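Local coordinates for multifunctional non-homologous end joining DNA repair protein LigD (PDB 2IRY) that probably joins with Ku to repair DNA double-strand breaks by non-homologous end joining, this chain being its N-terminal primase-polymerase domain, at residues L137-D142 / V227-S232; V169-T174 / L287-A292; R119-P124 / P131-R136; A40-G45 / A242-R247. All blocks are in the same frame, centred on the assembly; numbering follows the deposited sequence.

Contact 1: residues L137-D142 / V227-S232; sequences LVFDLD and VFVDWS. With MN (manganese (II) ion), chain C; DGT (2'-deoxyguanosine-5'-triphosphate), chain D.
With CG anti to the backbone N (chi1 177° in Asp140, -172° in Asp230), the carboxylates of Asp140 and Asp230 stand on the same face of two antiparallel strands, CB to CB 4.0 Å apart. Asp142, facing Phe228, lies on that face too. The strands are joined at two hydrogen-bonded pairs: Asp140 N donates to Asp230 O at 2.9 Å, nearly straight, and Asp230 N answers to Asp140 O, while Asp142 and Phe228 exchange an equivalent pair of bonds. On the other face Leu141 CB meets Val227 CG1 at 3.9 Å, and Phe139 leans its CD1 on Val229 CG1; helix 149-164 covers this apolar side.

Asp140 OD1 binds the manganese ion at 2.5 Å, and the gamma-phosphate oxygen O2G of dGTP and two waters are further ligands. Asp142 OD1 lies 3.0 Å from the same O2G, a closeness of two acceptors that the neighbouring metal would be expected to ease. Asp230 is not a ligand of this ion: its OD1 accepts from Ser232 N, from above the carboxylate plane, closing an Asx turn, and Ser232 OG adds a second grip on the syn lone pair. A water bridges its OD2 to Asp140 OD2, the two oxygens being 4.4 Å apart. The gathered carboxylates are consistent with a two-metal polymerase site in which Asp140 and Asp142 serve both ions and Asp230 the second.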
# COMPACT_ATOMS: atom_id res chain seq x y z
N LEU A 137 6.78 -9.79 -1.20
CA LEU A 137 7.48 -9.13 -0.10
C LEU A 137 7.33 -7.63 -0.24
O LEU A 137 7.22 -7.13 -1.36
CB LEU A 137 8.99 -9.45 -0.11
CG LEU A 137 9.45 -10.91 -0.13
CD1 LEU A 137 10.97 -10.98 -0.10
CD2 LEU A 137 8.86 -11.63 1.07
N VAL A 138 7.29 -6.93 0.89
CA VAL A 138 7.38 -5.45 0.91
C VAL A 138 8.52 -5.05 1.87
O VAL A 138 8.67 -5.63 2.96
CB VAL A 138 6.06 -4.73 1.31
CG1 VAL A 138 5.71 -4.98 2.76
CG2 VAL A 138 6.18 -3.24 1.05
N PHE A 139 9.34 -4.09 1.43
CA PHE A 139 10.31 -3.43 2.28
C PHE A 139 9.90 -1.97 2.41
O PHE A 139 9.53 -1.33 1.42
CB PHE A 139 11.70 -3.53 1.67
CG PHE A 139 12.21 -4.93 1.58
CD1 PHE A 139 12.95 -5.47 2.63
CD2 PHE A 139 11.94 -5.73 0.45
CE1 PHE A 139 13.44 -6.81 2.57
CE2 PHE A 139 12.41 -7.07 0.39
CZ PHE A 139 13.16 -7.60 1.45
N ASP A 140 9.95 -1.44 3.63
CA ASP A 140 9.67 -0.04 3.82
C ASP A 140 11.01 0.63 4.12
O ASP A 140 11.63 0.36 5.14
CB ASP A 140 8.67 0.13 4.95
CG ASP A 140 8.38 1.56 5.27
OD1 ASP A 140 8.87 2.49 4.58
OD2 ASP A 140 7.65 1.76 6.25
N LEU A 141 11.47 1.46 3.18
CA LEU A 141 12.72 2.18 3.37
C LEU A 141 12.43 3.57 3.93
O LEU A 141 11.85 4.44 3.24
CB LEU A 141 13.51 2.24 2.06
CG LEU A 141 14.31 0.99 1.62
CD1 LEU A 141 13.48 -0.31 1.60
CD2 LEU A 141 14.95 1.24 0.25
N ASP A 142 12.80 3.75 5.19
CA ASP A 142 12.51 4.96 5.93
C ASP A 142 13.82 5.72 6.15
O ASP A 142 14.68 5.25 6.90
CB ASP A 142 11.87 4.63 7.28
CG ASP A 142 11.17 5.83 7.91
OD1 ASP A 142 10.34 6.50 7.23
OD2 ASP A 142 11.43 6.10 9.10
N VAL A 227 19.36 4.74 6.35
CA VAL A 227 18.05 4.26 5.90
C VAL A 227 17.69 3.05 6.75
O VAL A 227 18.46 2.09 6.84
CB VAL A 227 18.07 3.87 4.39
CG1 VAL A 227 16.71 3.31 3.96
CG2 VAL A 227 18.48 5.08 3.53
N PHE A 228 16.51 3.12 7.37
CA PHE A 228 15.92 1.96 8.02
C PHE A 228 15.21 1.08 6.98
O PHE A 228 14.22 1.50 6.35
CB PHE A 228 14.96 2.40 9.13
CG PHE A 228 14.18 1.27 9.77
CD1 PHE A 228 14.79 0.05 10.07
CD2 PHE A 228 12.84 1.45 10.12
CE1 PHE A 228 14.06 -1.01 10.70
CE2 PHE A 228 12.11 0.41 10.75
CZ PHE A 228 12.72 -0.81 11.02
N VAL A 229 15.76 -0.10 6.75
CA VAL A 229 15.17 -1.09 5.85
C VAL A 229 14.27 -1.97 6.69
O VAL A 229 14.71 -2.94 7.31
CB VAL A 229 16.26 -1.91 5.06
CG1 VAL A 229 15.62 -2.94 4.13
CG2 VAL A 229 17.13 -0.95 4.26
N ASP A 230 13.00 -1.59 6.70
CA ASP A 230 12.00 -2.25 7.54
C ASP A 230 11.42 -3.46 6.79
O ASP A 230 10.78 -3.31 5.75
CB ASP A 230 10.91 -1.27 7.98
CG ASP A 230 9.95 -1.87 9.00
OD1 ASP A 230 10.24 -2.98 9.51
OD2 ASP A 230 8.94 -1.19 9.29
N TRP A 231 11.76 -4.63 7.33
CA TRP A 231 11.29 -5.94 6.89
C TRP A 231 10.02 -6.41 7.64
O TRP A 231 9.42 -7.43 7.27
CB TRP A 231 12.41 -6.97 7.14
CG TRP A 231 13.01 -6.86 8.54
CD1 TRP A 231 14.11 -6.12 8.90
CD2 TRP A 231 12.49 -7.44 9.75
NE1 TRP A 231 14.32 -6.23 10.26
CE2 TRP A 231 13.34 -7.03 10.80
CE3 TRP A 231 11.40 -8.28 10.04
CZ2 TRP A 231 13.14 -7.44 12.14
CZ3 TRP A 231 11.18 -8.67 11.37
CH2 TRP A 231 12.06 -8.26 12.40
N SER A 232 9.61 -5.66 8.67
CA SER A 232 8.59 -6.16 9.62
C SER A 232 7.14 -6.11 9.10
O SER A 232 6.23 -6.72 9.69
CB SER A 232 8.73 -5.45 10.97
OG SER A 232 8.27 -4.13 10.89
MN MN C . 8.30 4.34 6.13
PG DGT D . 6.71 6.97 5.33
O1G DGT D . 6.65 8.45 5.60
O2G DGT D . 7.47 6.23 6.41
O3G DGT D . 7.12 6.65 3.91
O3B DGT D . 5.16 6.48 5.40
PB DGT D . 4.65 4.94 5.40
O1B DGT D . 3.42 4.83 4.54
O2B DGT D . 5.77 3.96 5.14
O3A DGT D . 4.20 4.71 6.95
PA DGT D . 2.97 5.52 7.62
O1A DGT D . 3.02 5.35 9.12
O2A DGT D . 2.98 6.94 7.09
O5' DGT D . 1.68 4.70 7.05
C5' DGT D . 1.44 3.32 7.40
C4' DGT D . 1.98 2.95 8.78
O4' DGT D . 0.95 2.96 9.76
C3' DGT D . 2.64 1.58 8.84
O3' DGT D . 4.06 1.73 8.74
C2' DGT D . 2.27 1.03 10.20
C1' DGT D . 1.10 1.89 10.68
N9 DGT D . -0.17 1.13 10.67
C8 DGT D . -0.57 0.28 9.71
N7 DGT D . -1.78 -0.26 9.97
C5 DGT D . -2.19 0.26 11.14
C6 DGT D . -3.39 0.13 11.99
O6 DGT D . -4.31 -0.64 11.64
N1 DGT D . -3.46 0.84 13.13
C2 DGT D . -2.45 1.66 13.51
N2 DGT D . -2.59 2.35 14.67
N3 DGT D . -1.32 1.85 12.78
C4 DGT D . -1.13 1.18 11.60
O HOH W 1 8.39 -4.68 5.58
O HOH W 2 8.84 1.65 8.88
O HOH W 3 6.89 3.62 7.65
O HOH W 4 8.65 4.81 3.75

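Contact 2: residues V169-T174 / L287-A292; sequences VTFPVT and LERLDA
Phe171 reaches from strand 171-174 into the last modelled residues, and each part of its side chain finds a different neighbour there. Its CB comes first, 3.5 Å from Leu287 CD2, the same methyl that lies 4.0 Å from CG at the root of the ring. With CG anti to the carbonyl carbon (chi1 -59°), the ring then runs past the leucine, the two side chains sliding by each other in opposite directions. Along one side of the ring CD1 still feels Leu287 CD2, while on the other CD2 is 4.2 Å from Leu290 CD1. Farther out, CE1 approaches Arg289 NH2 at 3.2 Å, and CZ at the tip meets Arg289 CB at 3.8 Å. The arginine chain, bent at chi3 (-44°), folds its guanidinium back to the ring; the two planes are 37° apart, so the groups neither stack flat nor stand perpendicular.

Two residues farther along, Val173 CG2 packs at 4.1 Å against Leu287 CD2, so this one methyl meets both Phe171 and Val173. No hydrogen bond spans the contact. Within 287-292, Leu290 N donates to Leu287 O at 2.8 Å, which probably helps hold the bend.

Strand 171-174 is itself paired with strands 180-186 and 256-257. Pro185 of the former touches both Phe171 and Leu290, so the segment that follows helix 273-283 is laid against this part of the mixed sheet.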
# COMPACT_ATOMS: atom_id res chain seq x y z
N VAL A 169 12.38 -10.02 -8.90
CA VAL A 169 12.27 -8.67 -9.47
C VAL A 169 11.67 -7.71 -8.44
O VAL A 169 10.79 -8.09 -7.65
CB VAL A 169 11.42 -8.67 -10.78
CG1 VAL A 169 9.96 -9.08 -10.52
CG2 VAL A 169 11.48 -7.33 -11.48
N THR A 170 12.13 -6.46 -8.46
CA THR A 170 11.73 -5.48 -7.46
C THR A 170 11.08 -4.25 -8.10
O THR A 170 11.53 -3.76 -9.12
CB THR A 170 12.95 -5.07 -6.57
OG1 THR A 170 13.61 -6.25 -6.11
CG2 THR A 170 12.50 -4.25 -5.36
N PHE A 171 10.01 -3.77 -7.46
CA PHE A 171 9.22 -2.64 -7.98
C PHE A 171 9.18 -1.52 -6.95
O PHE A 171 8.68 -1.71 -5.82
CB PHE A 171 7.78 -3.07 -8.31
CG PHE A 171 7.68 -4.16 -9.33
CD1 PHE A 171 7.50 -3.85 -10.68
CD2 PHE A 171 7.75 -5.50 -8.95
CE1 PHE A 171 7.40 -4.89 -11.65
CE2 PHE A 171 7.65 -6.52 -9.90
CZ PHE A 171 7.48 -6.22 -11.25
N PRO A 172 9.67 -0.32 -7.32
CA PRO A 172 9.62 0.76 -6.33
C PRO A 172 8.32 1.58 -6.34
O PRO A 172 7.76 1.87 -7.39
CB PRO A 172 10.80 1.65 -6.74
CG PRO A 172 10.92 1.46 -8.24
CD PRO A 172 10.37 0.09 -8.57
N VAL A 173 7.89 2.00 -5.16
CA VAL A 173 6.68 2.79 -5.02
C VAL A 173 7.00 3.86 -3.96
O VAL A 173 7.14 3.53 -2.79
CB VAL A 173 5.46 1.92 -4.51
CG1 VAL A 173 4.22 2.76 -4.30
CG2 VAL A 173 5.14 0.74 -5.45
N THR A 174 7.07 5.13 -4.35
CA THR A 174 7.24 6.19 -3.34
C THR A 174 5.95 6.23 -2.51
O THR A 174 4.86 6.21 -3.07
CB THR A 174 7.57 7.57 -3.97
OG1 THR A 174 6.70 7.85 -5.09
CG2 THR A 174 9.05 7.58 -4.46
N LEU A 287 3.30 -1.46 -12.12
CA LEU A 287 3.21 -2.65 -11.29
C LEU A 287 2.43 -3.81 -11.95
O LEU A 287 2.09 -4.78 -11.28
CB LEU A 287 2.54 -2.32 -9.94
CG LEU A 287 3.18 -1.33 -9.00
CD1 LEU A 287 2.34 -1.30 -7.71
CD2 LEU A 287 4.63 -1.71 -8.71
N GLU A 288 2.19 -3.75 -13.26
CA GLU A 288 1.41 -4.78 -13.96
C GLU A 288 1.91 -6.19 -13.63
O GLU A 288 1.11 -7.12 -13.50
CB GLU A 288 1.45 -4.56 -15.48
CG GLU A 288 0.57 -5.55 -16.25
CD GLU A 288 0.71 -5.43 -17.76
OE1 GLU A 288 0.58 -4.30 -18.29
OE2 GLU A 288 0.95 -6.48 -18.41
N ARG A 289 3.21 -6.35 -13.47
CA ARG A 289 3.79 -7.68 -13.25
C ARG A 289 3.83 -8.13 -11.78
O ARG A 289 4.24 -9.27 -11.48
CB ARG A 289 5.18 -7.74 -13.87
CG ARG A 289 5.18 -7.64 -15.40
CD ARG A 289 6.61 -7.63 -15.97
NE ARG A 289 7.52 -6.75 -15.22
CZ ARG A 289 7.67 -5.44 -15.43
NH1 ARG A 289 6.97 -4.81 -16.37
NH2 ARG A 289 8.53 -4.75 -14.68
N LEU A 290 3.41 -7.26 -10.86
CA LEU A 290 3.51 -7.58 -9.43
C LEU A 290 2.52 -8.66 -8.94
O LEU A 290 2.88 -9.52 -8.12
CB LEU A 290 3.39 -6.31 -8.57
CG LEU A 290 3.37 -6.47 -7.05
CD1 LEU A 290 4.67 -7.09 -6.52
CD2 LEU A 290 3.09 -5.09 -6.41
N ASP A 291 1.30 -8.61 -9.48
CA ASP A 291 0.21 -9.47 -9.03
C ASP A 291 -0.42 -10.27 -10.19
O ASP A 291 0.20 -10.43 -11.26
CB ASP A 291 -0.85 -8.63 -8.28
CG ASP A 291 -0.34 -8.09 -6.94
OD1 ASP A 291 -0.09 -6.87 -6.82
OD2 ASP A 291 -0.17 -8.89 -5.99
N ALA A 292 -1.64 -10.78 -9.97
CA ALA A 292 -2.32 -11.73 -10.87
C ALA A 292 -1.46 -12.95 -11.18
O ALA A 292 -1.03 -13.68 -10.28
CB ALA A 292 -2.79 -11.05 -12.17

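Contact 3: residues R119-P124 / P131-R136; sequences RFVAEP and PGPATR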
# COMPACT_ATOMS: atom_id res chain seq x y z
N ARG A 119 -3.05 -12.92 0.53
CA ARG A 119 -4.43 -12.90 0.04
C ARG A 119 -5.22 -14.02 0.66
O ARG A 119 -4.66 -15.05 1.04
CB ARG A 119 -4.47 -13.06 -1.48
CG ARG A 119 -3.83 -11.91 -2.27
CD ARG A 119 -3.72 -12.32 -3.74
NE ARG A 119 -5.02 -12.51 -4.36
CZ ARG A 119 -5.38 -12.00 -5.54
NH1 ARG A 119 -4.49 -11.31 -6.27
NH2 ARG A 119 -6.60 -12.20 -6.02
N PHE A 120 -6.53 -13.80 0.80
CA PHE A 120 -7.46 -14.86 1.14
C PHE A 120 -7.48 -15.93 0.06
O PHE A 120 -7.35 -15.61 -1.13
CB PHE A 120 -8.89 -14.32 1.29
CG PHE A 120 -9.08 -13.47 2.52
CD1 PHE A 120 -9.21 -14.06 3.77
CD2 PHE A 120 -9.11 -12.07 2.42
CE1 PHE A 120 -9.37 -13.28 4.92
CE2 PHE A 120 -9.30 -11.29 3.55
CZ PHE A 120 -9.40 -11.89 4.81
N VAL A 121 -7.63 -17.18 0.50
CA VAL A 121 -7.66 -18.34 -0.38
C VAL A 121 -8.92 -19.15 -0.01
O VAL A 121 -9.19 -19.40 1.18
CB VAL A 121 -6.32 -19.18 -0.29
CG1 VAL A 121 -6.44 -20.53 -1.01
CG2 VAL A 121 -5.12 -18.36 -0.84
N ALA A 122 -9.69 -19.50 -1.04
CA ALA A 122 -10.89 -20.32 -0.91
C ALA A 122 -10.54 -21.79 -0.72
O ALA A 122 -9.74 -22.35 -1.48
CB ALA A 122 -11.80 -20.15 -2.13
N GLU A 123 -11.13 -22.41 0.29
CA GLU A 123 -11.00 -23.85 0.53
C GLU A 123 -11.66 -24.66 -0.59
O GLU A 123 -12.81 -24.40 -0.96
CB GLU A 123 -11.60 -24.22 1.89
CG GLU A 123 -10.65 -23.99 3.08
CD GLU A 123 -10.01 -25.28 3.58
OE1 GLU A 123 -9.10 -25.82 2.89
OE2 GLU A 123 -10.42 -25.76 4.67
N PRO A 124 -10.93 -25.65 -1.15
CA PRO A 124 -11.42 -26.55 -2.21
C PRO A 124 -12.86 -27.07 -2.03
O PRO A 124 -13.65 -27.03 -2.98
CB PRO A 124 -10.43 -27.71 -2.16
CG PRO A 124 -9.16 -27.10 -1.70
CD PRO A 124 -9.52 -25.94 -0.80
N PRO A 131 -7.08 -16.74 5.49
CA PRO A 131 -5.80 -16.12 5.10
C PRO A 131 -4.86 -17.16 4.48
O PRO A 131 -4.76 -18.29 4.97
CB PRO A 131 -5.24 -15.56 6.42
CG PRO A 131 -6.47 -15.40 7.33
CD PRO A 131 -7.38 -16.54 6.92
N GLY A 132 -4.26 -16.79 3.37
CA GLY A 132 -3.37 -17.67 2.62
C GLY A 132 -1.92 -17.18 2.71
O GLY A 132 -1.60 -16.35 3.56
N PRO A 133 -1.04 -17.73 1.86
CA PRO A 133 0.40 -17.40 1.91
C PRO A 133 0.69 -15.96 1.47
O PRO A 133 -0.16 -15.31 0.82
CB PRO A 133 1.02 -18.39 0.93
CG PRO A 133 -0.08 -18.69 -0.03
CD PRO A 133 -1.34 -18.72 0.81
N ALA A 134 1.88 -15.47 1.82
CA ALA A 134 2.37 -14.21 1.25
C ALA A 134 2.49 -14.39 -0.25
O ALA A 134 2.99 -15.43 -0.69
CB ALA A 134 3.76 -13.86 1.85
N THR A 135 2.07 -13.39 -1.04
CA THR A 135 2.23 -13.46 -2.50
C THR A 135 3.41 -12.58 -2.95
O THR A 135 3.93 -12.72 -4.08
CB THR A 135 0.99 -12.98 -3.26
OG1 THR A 135 0.85 -11.57 -3.08
CG2 THR A 135 -0.26 -13.75 -2.81
N ARG A 136 3.81 -11.70 -2.07
CA ARG A 136 4.88 -10.73 -2.38
C ARG A 136 5.55 -10.28 -1.09
O ARG A 136 4.96 -10.43 -0.01
CB ARG A 136 4.29 -9.51 -3.12
CG ARG A 136 3.28 -8.66 -2.29
CD ARG A 136 2.42 -7.79 -3.18
NE ARG A 136 1.64 -6.88 -2.33
CZ ARG A 136 0.46 -6.32 -2.63
NH1 ARG A 136 -0.15 -6.54 -3.82
NH2 ARG A 136 -0.11 -5.52 -1.72
O HOH W 5 -2.39 -15.86 -0.62
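Strands 119-122 and 131-135 face each other at Phe120 and Pro131, an antiparallel non-hydrogen-bonded pair with CA atoms 4.5 Å apart, but their short axes already diverge, the N-to-C directions making 123°. One direct backbone bond crosses the segments: Gly132 N donates to Arg119 O at 2.9 Å, markedly bent, with 133° at the hydrogen. Beyond it the strands separate enough for a water to enter, accepting from Arg119 N and donating to Pro133 O at 2.7 Å. This water replaces a direct bond, as Arg119 N and Pro133 O are 3.8 Å apart.

Gly132 packs against Val121, whose CG2 lies 3.9 Å from Gly132 CA, against backbone that carries no side chain. The same CG2 also meets Pro133 CD, the two side chains crossing at about a right angle. At the end away from the hairpin loop Arg119 lays its aliphatic part on Thr135, CD to CG2 at 3.9 Å. The hydroxyl of Thr135 turns elsewhere and receives a hydrogen bond from Arg50. Phe120 starts out away from the partner strand, yet with CG anti to the carbonyl carbon (chi1 -71°) its ring comes back beside the proline, CD1 lying 3.8 Å from Pro131 N.

The Phe120 ring also touches Ala82 and Val84 of strand 80-85 and meets Trp118 edge-to-face. The two segments belong to the beta hairpin of strands 118-122 and 129-143, whose strands diverge away from its loop, the second turning a corner at 136, at the surface of the primase-polymerase domain.

Contact 4: residues A40-G45 / A242-R247; sequences AEVMLG and APYSLR. With DGT (2'-deoxyguanosine-5'-triphosphate), chain D.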
# COMPACT_ATOMS: atom_id res chain seq x y z
N ALA A 40 -8.93 2.89 -10.64
CA ALA A 40 -9.53 1.56 -10.42
C ALA A 40 -8.86 0.42 -11.20
O ALA A 40 -8.46 -0.59 -10.60
CB ALA A 40 -11.06 1.55 -10.69
N GLU A 41 -8.74 0.59 -12.52
CA GLU A 41 -8.24 -0.46 -13.38
C GLU A 41 -6.83 -0.88 -12.97
O GLU A 41 -6.53 -2.07 -12.93
CB GLU A 41 -8.26 -0.02 -14.86
CG GLU A 41 -8.22 -1.19 -15.84
CD GLU A 41 -8.15 -0.74 -17.30
OE1 GLU A 41 -8.68 0.35 -17.64
OE2 GLU A 41 -7.57 -1.51 -18.11
N VAL A 42 -5.98 0.08 -12.63
CA VAL A 42 -4.58 -0.27 -12.28
C VAL A 42 -4.41 -0.60 -10.79
O VAL A 42 -3.54 -1.39 -10.42
CB VAL A 42 -3.56 0.78 -12.76
CG1 VAL A 42 -3.63 0.97 -14.29
CG2 VAL A 42 -3.71 2.13 -12.04
N MET A 43 -5.28 -0.04 -9.94
CA MET A 43 -5.19 -0.25 -8.49
C MET A 43 -5.71 -1.62 -8.07
O MET A 43 -5.16 -2.27 -7.21
CB MET A 43 -5.96 0.86 -7.74
CG MET A 43 -5.77 0.76 -6.24
SD MET A 43 -6.51 2.16 -5.45
CE MET A 43 -5.98 1.93 -3.75
N LEU A 44 -6.81 -2.06 -8.69
CA LEU A 44 -7.54 -3.21 -8.17
C LEU A 44 -6.71 -4.48 -8.07
O LEU A 44 -6.82 -5.22 -7.08
CB LEU A 44 -8.84 -3.44 -8.93
CG LEU A 44 -9.97 -2.46 -8.58
CD1 LEU A 44 -11.18 -2.67 -9.52
CD2 LEU A 44 -10.40 -2.50 -7.13
N GLY A 45 -5.85 -4.71 -9.07
CA GLY A 45 -5.05 -5.94 -9.14
C GLY A 45 -4.19 -6.13 -7.90
O GLY A 45 -3.92 -7.27 -7.50
N ALA A 242 -1.74 0.84 0.28
CA ALA A 242 -1.87 0.17 -1.02
C ALA A 242 -1.30 1.05 -2.12
O ALA A 242 -1.49 2.26 -2.08
CB ALA A 242 -3.33 -0.15 -1.32
N PRO A 243 -0.59 0.44 -3.09
CA PRO A 243 -0.25 1.22 -4.30
C PRO A 243 -1.48 1.95 -4.90
O PRO A 243 -2.57 1.38 -4.98
CB PRO A 243 0.25 0.15 -5.27
CG PRO A 243 0.91 -0.90 -4.32
CD PRO A 243 -0.10 -0.96 -3.18
N TYR A 244 -1.28 3.21 -5.28
CA TYR A 244 -2.33 4.11 -5.86
C TYR A 244 -3.24 4.74 -4.78
O TYR A 244 -4.01 5.67 -5.09
CB TYR A 244 -3.16 3.47 -6.98
CG TYR A 244 -2.32 3.04 -8.15
CD1 TYR A 244 -1.87 4.00 -9.08
CD2 TYR A 244 -1.92 1.71 -8.32
CE1 TYR A 244 -1.05 3.62 -10.17
CE2 TYR A 244 -1.12 1.33 -9.41
CZ TYR A 244 -0.71 2.29 -10.32
OH TYR A 244 0.07 1.96 -11.39
N SER A 245 -3.08 4.31 -3.52
CA SER A 245 -3.84 4.97 -2.45
C SER A 245 -3.42 6.42 -2.33
O SER A 245 -2.25 6.75 -2.41
CB SER A 245 -3.70 4.28 -1.08
OG SER A 245 -4.57 4.91 -0.13
N LEU A 246 -4.40 7.28 -2.06
CA LEU A 246 -4.13 8.61 -1.55
C LEU A 246 -3.52 8.51 -0.13
O LEU A 246 -3.60 7.47 0.54
CB LEU A 246 -5.41 9.47 -1.51
CG LEU A 246 -6.00 9.92 -2.85
CD1 LEU A 246 -7.41 10.38 -2.62
CD2 LEU A 246 -5.13 11.01 -3.43
N ARG A 247 -2.87 9.59 0.27
CA ARG A 247 -2.38 9.74 1.64
C ARG A 247 -3.19 10.88 2.30
O ARG A 247 -3.48 11.93 1.66
CB ARG A 247 -0.88 10.09 1.67
CG ARG A 247 0.07 9.06 0.97
CD ARG A 247 -0.21 7.63 1.47
NE ARG A 247 -0.20 7.47 2.92
CZ ARG A 247 0.78 6.88 3.61
NH1 ARG A 247 1.84 6.39 2.99
NH2 ARG A 247 0.68 6.77 4.93
PG DGT D . 6.71 6.97 5.33
O1G DGT D . 6.65 8.45 5.60
O2G DGT D . 7.47 6.23 6.41
O3G DGT D . 7.12 6.65 3.91
O3B DGT D . 5.16 6.48 5.40
PB DGT D . 4.65 4.94 5.40
O1B DGT D . 3.42 4.83 4.54
O2B DGT D . 5.77 3.96 5.14
O3A DGT D . 4.20 4.71 6.95
PA DGT D . 2.97 5.52 7.62
O1A DGT D . 3.02 5.35 9.12
O2A DGT D . 2.98 6.94 7.09
O5' DGT D . 1.68 4.70 7.05
C5' DGT D . 1.44 3.32 7.40
C4' DGT D . 1.98 2.95 8.78
O4' DGT D . 0.95 2.96 9.76
C3' DGT D . 2.64 1.58 8.84
O3' DGT D . 4.06 1.73 8.74
C2' DGT D . 2.27 1.03 10.20
C1' DGT D . 1.10 1.89 10.68
N9 DGT D . -0.17 1.13 10.67
C8 DGT D . -0.57 0.28 9.71
N7 DGT D . -1.78 -0.26 9.97
C5 DGT D . -2.19 0.26 11.14
C6 DGT D . -3.39 0.13 11.99
O6 DGT D . -4.31 -0.64 11.64
N1 DGT D . -3.46 0.84 13.13
C2 DGT D . -2.45 1.66 13.51
N2 DGT D . -2.59 2.35 14.67
N3 DGT D . -1.32 1.85 12.78
C4 DGT D . -1.13 1.18 11.60
O HOH W 6 -3.15 -1.34 -5.34
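Pro243 O accepts a hydrogen bond from a water at 2.8 Å that also donates to Met43 O, so the water links the helix backbone to the loop, and the same carbonyl oxygen lies 3.5 Å from Met43 CG. The carbonyl belongs to a type II turn from Ala242 to Ser245, closed by Ser245 N on Ala242 O.

Around this bridge the contact is apolar. Val42 CG2 sits over one face of the Tyr244 ring, 3.6 Å from its centroid and 17° off the normal, a CH-pi contact in which the two side chains cross at about a right angle. The valine torsion sets this up by placing CG2 between the backbone N and the carbonyl carbon. Tyr244 OH is hydrogen-bonded to Asp285, which probably steadies the ring. Met43 runs past the tyrosine in the opposite direction, CG anti to the backbone N (chi1 -174°) and the chain extended beyond it, putting CG 3.8 Å from Tyr244 CB and carrying CE to Ala242 CB at 4.2 Å.

Past the turn the loop enters the nucleotide site. Arg247 NH1 bonds the beta-phosphate oxygen O1B of dGTP at 2.7 Å, the oxygen lying near the guanidinium plane, while NH2 reaches O5' and O2A. Glu112 takes Arg247 NE in a salt bridge. The loop, packed on helix 29-47, thus delivers a triphosphate-binding arginine to the polymerase active site.

Overall arrangement
From the N terminus, helix 29-47 supplies the first half of contact 4, whose loop stays open until residues 242-247 and so encloses contacts 3 and 1. Contact 3 closes early, as a hairpin, and its second strand continues, past a corner at 136, into contact 1, which closes at 227-232 beside the manganese. Contact 2 begins at 169-174, inside the loops of contacts 1 and 4, and ends only at the last modelled residues, crossing both. That C-terminal segment joins neighbours: Asp291 makes a salt bridge with Arg136 of contact 3, and Leu287 packs on Pro243 of contact 4. Contacts 1 and 4 do not touch, but both reach the bound dGTP.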